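Local coordinates for putative acetamidase/formamidase (Yersinia enterocolitica subsp. palearctica serotype O:3, PDB 5UBU), which probably hydrolyses carbon-nitrogen bonds, other than peptide bonds, in linear amides, at residues E51-E65 with F83-G95. Numbering follows the deposited sequence.
Sequences EPGDRVIVDTRDAFE and FLNPQNGPIMING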
loop_
_atom_site.group_PDB
_atom_site.type_symbol
_atom_site.label_atom_id
_atom_site.label_comp_id
_atom_site.label_asym_id
_atom_site.label_seq_id
_atom_site.Cartn_x
_atom_site.Cartn_y
_atom_site.Cartn_z
ATOM N N GLU B 51 32.004 10.699 -26.114
ATOM C CA GLU B 51 31.524 12.028 -26.481
ATOM C C GLU B 51 30.009 11.920 -26.710
ATOM O O GLU B 51 29.521 10.866 -27.139
ATOM C CB GLU B 51 32.206 12.510 -27.761
ATOM C CG GLU B 51 33.697 12.795 -27.616
ATOM C CD GLU B 51 33.987 14.018 -26.777
ATOM O OE1 GLU B 51 33.078 14.849 -26.556
ATOM O OE2 GLU B 51 35.145 14.187 -26.347
ATOM N N PRO B 52 29.252 12.992 -26.396
ATOM C CA PRO B 52 27.822 12.919 -26.666
ATOM C C PRO B 52 27.603 12.680 -28.159
ATOM O O PRO B 52 28.222 13.350 -28.988
ATOM C CB PRO B 52 27.309 14.305 -26.250
ATOM C CG PRO B 52 28.288 14.796 -25.259
ATOM C CD PRO B 52 29.612 14.243 -25.703
ATOM N N GLY B 53 26.763 11.707 -28.483
ATOM C CA GLY B 53 26.482 11.362 -29.879
ATOM C C GLY B 53 27.128 10.048 -30.285
ATOM O O GLY B 53 26.748 9.472 -31.281
ATOM N N ASP B 54 28.124 9.598 -29.518
ATOM C CA ASP B 54 28.812 8.330 -29.792
ATOM C C ASP B 54 27.909 7.115 -29.593
ATOM O O ASP B 54 26.904 7.176 -28.893
ATOM C CB ASP B 54 30.044 8.144 -28.882
ATOM C CG ASP B 54 31.229 8.998 -29.279
ATOM O OD1 ASP B 54 31.183 9.694 -30.317
ATOM O OD2 ASP B 54 32.239 8.948 -28.542
ATOM N N ARG B 55 28.305 6.016 -30.224
ATOM C CA ARG B 55 27.601 4.746 -30.135
ATOM C C ARG B 55 28.417 3.787 -29.272
ATOM O O ARG B 55 29.649 3.874 -29.234
ATOM C CB ARG B 55 27.368 4.164 -31.535
ATOM C CG ARG B 55 26.290 4.911 -32.301
ATOM C CD ARG B 55 26.216 4.591 -33.779
ATOM N NE ARG B 55 25.755 3.216 -33.962
ATOM C CZ ARG B 55 26.493 2.200 -34.411
ATOM N NH1 ARG B 55 25.944 0.998 -34.532
ATOM N NH2 ARG B 55 27.754 2.374 -34.798
ATOM N N VAL B 56 27.729 2.900 -28.554
ATOM C CA VAL B 56 28.385 1.906 -27.712
ATOM C C VAL B 56 27.728 0.551 -27.962
ATOM O O VAL B 56 26.509 0.436 -27.916
ATOM C CB VAL B 56 28.291 2.243 -26.210
ATOM C CG1 VAL B 56 29.041 1.206 -25.375
ATOM C CG2 VAL B 56 28.860 3.622 -25.942
ATOM N N ILE B 57 28.546 -0.457 -28.246
ATOM C CA ILE B 57 28.086 -1.816 -28.477
ATOM C C ILE B 57 28.421 -2.560 -27.190
ATOM O O ILE B 57 29.586 -2.884 -26.941
ATOM C CB ILE B 57 28.799 -2.462 -29.683
ATOM C CG1 ILE B 57 28.586 -1.612 -30.946
ATOM C CG2 ILE B 57 28.304 -3.898 -29.879
ATOM C CD1 ILE B 57 29.309 -2.131 -32.180
ATOM N N VAL B 58 27.403 -2.832 -26.383
ATOM C CA VAL B 58 27.589 -3.493 -25.093
ATOM C C VAL B 58 27.332 -5.002 -25.112
ATOM O O VAL B 58 26.282 -5.442 -25.558
ATOM C CB VAL B 58 26.633 -2.898 -24.034
ATOM C CG1 VAL B 58 26.952 -3.474 -22.660
ATOM C CG2 VAL B 58 26.751 -1.384 -23.993
ATOM N N ASP B 59 28.297 -5.777 -24.611
ATOM C CA ASP B 59 28.178 -7.227 -24.482
ATOM C C ASP B 59 27.677 -7.491 -23.057
ATOM O O ASP B 59 28.464 -7.733 -22.145
ATOM C CB ASP B 59 29.526 -7.926 -24.708
ATOM C CG ASP B 59 30.019 -7.830 -26.157
ATOM O OD1 ASP B 59 29.222 -7.477 -27.056
ATOM O OD2 ASP B 59 31.209 -8.144 -26.401
ATOM N N THR B 60 26.362 -7.431 -22.868
ATOM C CA THR B 60 25.765 -7.628 -21.542
ATOM C C THR B 60 25.730 -9.084 -21.089
ATOM O O THR B 60 25.770 -9.997 -21.901
ATOM C CB THR B 60 24.303 -7.121 -21.486
ATOM O OG1 THR B 60 23.466 -7.935 -22.316
ATOM C CG2 THR B 60 24.201 -5.673 -21.921
ATOM N N ARG B 61 25.655 -9.269 -19.778
ATOM C CA ARG B 61 25.540 -10.579 -19.159
ATOM C C ARG B 61 24.113 -10.714 -18.631
ATOM O O ARG B 61 23.462 -9.713 -18.336
ATOM C CB ARG B 61 26.556 -10.748 -18.029
ATOM C CG ARG B 61 27.966 -10.942 -18.529
ATOM C CD ARG B 61 28.936 -11.189 -17.376
ATOM N NE ARG B 61 30.275 -11.517 -17.876
ATOM C CZ ARG B 61 31.353 -11.713 -17.115
ATOM N NH1 ARG B 61 32.517 -12.000 -17.681
ATOM N NH2 ARG B 61 31.282 -11.610 -15.792
ATOM N N ASP B 62 23.631 -11.954 -18.506
ATOM C CA ASP B 62 22.271 -12.171 -18.029
ATOM C C ASP B 62 22.148 -11.784 -16.552
ATOM O O ASP B 62 23.146 -11.545 -15.880
ATOM C CB ASP B 62 21.780 -13.612 -18.318
ATOM C CG ASP B 62 22.445 -14.692 -17.436
ATOM O OD1 ASP B 62 23.009 -14.370 -16.369
ATOM O OD2 ASP B 62 22.354 -15.902 -17.787
ATOM N N ALA B 63 20.920 -11.739 -16.059
ATOM C CA ALA B 63 20.645 -11.373 -14.670
ATOM C C ALA B 63 21.329 -12.242 -13.607
ATOM O O ALA B 63 21.518 -11.789 -12.474
ATOM C CB ALA B 63 19.149 -11.380 -14.432
ATOM N N PHE B 64 21.703 -13.464 -13.968
ATOM C CA PHE B 64 22.342 -14.398 -13.031
ATOM C C PHE B 64 23.858 -14.490 -13.232
ATOM O O PHE B 64 24.530 -15.275 -12.564
ATOM C CB PHE B 64 21.707 -15.790 -13.195
ATOM C CG PHE B 64 20.205 -15.753 -13.327
ATOM C CD1 PHE B 64 19.414 -15.371 -12.242
ATOM C CD2 PHE B 64 19.579 -16.078 -14.533
ATOM C CE1 PHE B 64 18.029 -15.322 -12.359
ATOM C CE2 PHE B 64 18.203 -16.025 -14.644
ATOM C CZ PHE B 64 17.424 -15.643 -13.560
ATOM N N GLU B 65 24.379 -13.654 -14.128
ATOM C CA GLU B 65 25.802 -13.614 -14.496
ATOM C C GLU B 65 26.291 -15.020 -14.886
ATOM O O GLU B 65 27.340 -15.475 -14.450
ATOM C CB GLU B 65 26.659 -12.960 -13.390
ATOM C CG GLU B 65 28.022 -12.491 -13.897
ATOM C CD GLU B 65 28.834 -11.675 -12.905
ATOM O OE1 GLU B 65 29.715 -10.909 -13.368
ATOM O OE2 GLU B 65 28.594 -11.782 -11.683
ATOM N N PHE B 83 21.776 -9.890 -5.173
ATOM C CA PHE B 83 22.825 -9.849 -6.195
ATOM C C PHE B 83 22.428 -10.475 -7.534
ATOM O O PHE B 83 22.797 -11.603 -7.851
ATOM C CB PHE B 83 24.133 -10.467 -5.680
ATOM C CG PHE B 83 24.716 -9.751 -4.494
ATOM C CD1 PHE B 83 25.595 -8.697 -4.675
ATOM C CD2 PHE B 83 24.392 -10.137 -3.190
ATOM C CE1 PHE B 83 26.142 -8.035 -3.581
ATOM C CE2 PHE B 83 24.936 -9.482 -2.095
ATOM C CZ PHE B 83 25.809 -8.426 -2.291
ATOM N N LEU B 84 21.645 -9.711 -8.288
ATOM C CA LEU B 84 21.213 -10.057 -9.631
ATOM C C LEU B 84 21.483 -8.829 -10.494
ATOM O O LEU B 84 21.754 -7.740 -9.979
ATOM C CB LEU B 84 19.723 -10.390 -9.696
ATOM C CG LEU B 84 19.186 -11.667 -9.031
ATOM C CD1 LEU B 84 17.685 -11.765 -9.286
ATOM C CD2 LEU B 84 19.901 -12.911 -9.566
ATOM N N ASN B 85 21.411 -9.013 -11.804
ATOM C CA ASN B 85 21.603 -7.928 -12.762
ATOM C C ASN B 85 23.015 -7.312 -12.742
ATOM O O ASN B 85 23.187 -6.151 -12.371
ATOM C CB ASN B 85 20.538 -6.827 -12.562
ATOM C CG ASN B 85 19.120 -7.366 -12.571
ATOM O OD1 ASN B 85 18.850 -8.459 -13.078
ATOM N ND2 ASN B 85 18.198 -6.590 -12.011
ATOM N N PRO B 86 24.033 -8.099 -13.131
ATOM C CA PRO B 86 25.388 -7.557 -13.209
ATOM C C PRO B 86 25.382 -6.400 -14.210
ATOM O O PRO B 86 24.873 -6.558 -15.321
ATOM C CB PRO B 86 26.204 -8.736 -13.740
ATOM C CG PRO B 86 25.209 -9.611 -14.413
ATOM C CD PRO B 86 24.002 -9.508 -13.542
ATOM N N GLN B 87 25.948 -5.262 -13.815
ATOM C CA GLN B 87 25.932 -4.057 -14.655
ATOM C C GLN B 87 27.178 -3.717 -15.439
ATOM O O GLN B 87 28.285 -3.857 -14.935
ATOM C CB GLN B 87 25.643 -2.830 -13.764
ATOM C CG GLN B 87 24.295 -2.869 -13.066
ATOM C CD GLN B 87 23.145 -2.801 -14.045
ATOM O OE1 GLN B 87 23.042 -1.862 -14.851
ATOM N NE2 GLN B 87 22.246 -3.776 -13.956
ATOM N N ASN B 88 26.971 -3.282 -16.683
ATOM C CA ASN B 88 28.049 -2.752 -17.517
ATOM C C ASN B 88 28.121 -1.282 -17.121
ATOM O O ASN B 88 27.100 -0.685 -16.760
ATOM C CB ASN B 88 27.748 -2.886 -19.008
ATOM C CG ASN B 88 28.122 -4.233 -19.556
ATOM O OD1 ASN B 88 27.273 -5.073 -19.805
ATOM N ND2 ASN B 88 29.421 -4.463 -19.707
ATOM N N GLY B 89 29.312 -0.703 -17.177
ATOM C CA GLY B 89 29.491 0.700 -16.803
ATOM C C GLY B 89 30.398 0.808 -15.588
ATOM O O GLY B 89 30.899 -0.207 -15.097
ATOM N N PRO B 90 30.590 2.021 -15.071
ATOM C CA PRO B 90 29.978 3.237 -15.582
ATOM C C PRO B 90 30.631 3.825 -16.830
ATOM O O PRO B 90 31.855 3.801 -16.965
ATOM C CB PRO B 90 30.147 4.224 -14.424
ATOM C CG PRO B 90 31.340 3.757 -13.691
ATOM C CD PRO B 90 31.431 2.274 -13.892
ATOM N N ILE B 91 29.793 4.338 -17.727
ATOM C CA ILE B 91 30.228 4.993 -18.950
ATOM C C ILE B 91 30.188 6.491 -18.658
ATOM O O ILE B 91 29.205 6.976 -18.107
ATOM C CB ILE B 91 29.297 4.654 -20.126
ATOM C CG1 ILE B 91 29.292 3.140 -20.361
ATOM C CG2 ILE B 91 29.726 5.397 -21.391
ATOM C CD1 ILE B 91 28.394 2.666 -21.483
HETATM N N MSE B 92 31.240 7.216 -19.023
HETATM C CA MSE B 92 31.299 8.667 -18.779
HETATM C C MSE B 92 31.005 9.442 -20.030
HETATM O O MSE B 92 31.532 9.124 -21.093
HETATM C CB MSE B 92 32.687 9.072 -18.293
HETATM C CG MSE B 92 33.209 8.174 -17.171
HETATM SE SE MSE B 92 32.161 8.420 -15.516
HETATM C CE MSE B 92 32.992 10.078 -14.824
ATOM N N ILE B 93 30.142 10.449 -19.919
ATOM C CA ILE B 93 29.799 11.290 -21.059
ATOM C C ILE B 93 30.494 12.631 -20.831
ATOM O O ILE B 93 30.269 13.291 -19.814
ATOM C CB ILE B 93 28.273 11.475 -21.249
ATOM C CG1 ILE B 93 27.571 10.134 -21.538
ATOM C CG2 ILE B 93 27.998 12.419 -22.411
ATOM C CD1 ILE B 93 27.506 9.162 -20.382
ATOM N N ASN B 94 31.342 13.013 -21.780
ATOM C CA ASN B 94 32.104 14.250 -21.712
ATOM C C ASN B 94 31.190 15.478 -21.664
ATOM O O ASN B 94 30.405 15.710 -22.584
ATOM C CB ASN B 94 33.047 14.341 -22.933
ATOM C CG ASN B 94 34.015 15.510 -22.844
ATOM O OD1 ASN B 94 34.087 16.198 -21.837
ATOM N ND2 ASN B 94 34.773 15.728 -23.897
ATOM N N GLY B 95 31.319 16.253 -20.585
ATOM C CA GLY B 95 30.529 17.472 -20.376
ATOM C C GLY B 95 29.315 17.324 -19.470
ATOM O O GLY B 95 28.763 18.325 -19.016
HETATM O O HOH W 1 30.749 -6.260 -21.379
HETATM O O HOH W 2 25.346 -6.974 -18.048
HETATM O O HOH W 3 22.811 -8.032 -16.126
#
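Strands 55-59 and 87-93 belong to different beta sheets; their axes approach to 8.7 Å and their N-to-C directions differ by 144°. The direct hydrogen bonds across the contact lie towards its ends, while side chains and water fill the middle. Ala-63 and Asn-85 make the backbone link: Asn-85 N donates to a lone pair of Ala-63 O over 2.9 Å, in the carbonyl plane. Pro-86 packs against the type I turn from Asp-62 to Glu-65. Its CG and CD lie against Asp-62 O, and Glu-65 runs past it in the opposite direction. CG of Glu-65 is anti to the backbone N (chi1 -161°), and the extended chain beyond carries OE1 to the guanidinium edge of Arg-61 in a salt bridge. Glu-65 OE2 is hydrogen-bonded to Tyr-38 OH, and Arg-61 NE forms a salt bridge with Glu-30.

Leu-84 CD2 packs against Phe-64 CD1 at 3.7 Å. Between the strands, Asn-88 slides past Val-58. One water accepts from Asn-88 ND2 and donates to Asp-59 O. Val-56 CG1 and Ile-91 CD1 meet loosely at 4.2 Å. At the far end Pro-52 CG touches Ile-93 CG2, and Asn-94 ND2 donates a hydrogen bond to Glu-51 OE2, on its syn side, at 2.9 Å.

The contact thus joins two sheets through an apolar and water-bridged middle. Ala-63 and Asn-85 both touch the sodium ligand Asp-220, so their backbone link would help set the chain's position beside the metal site.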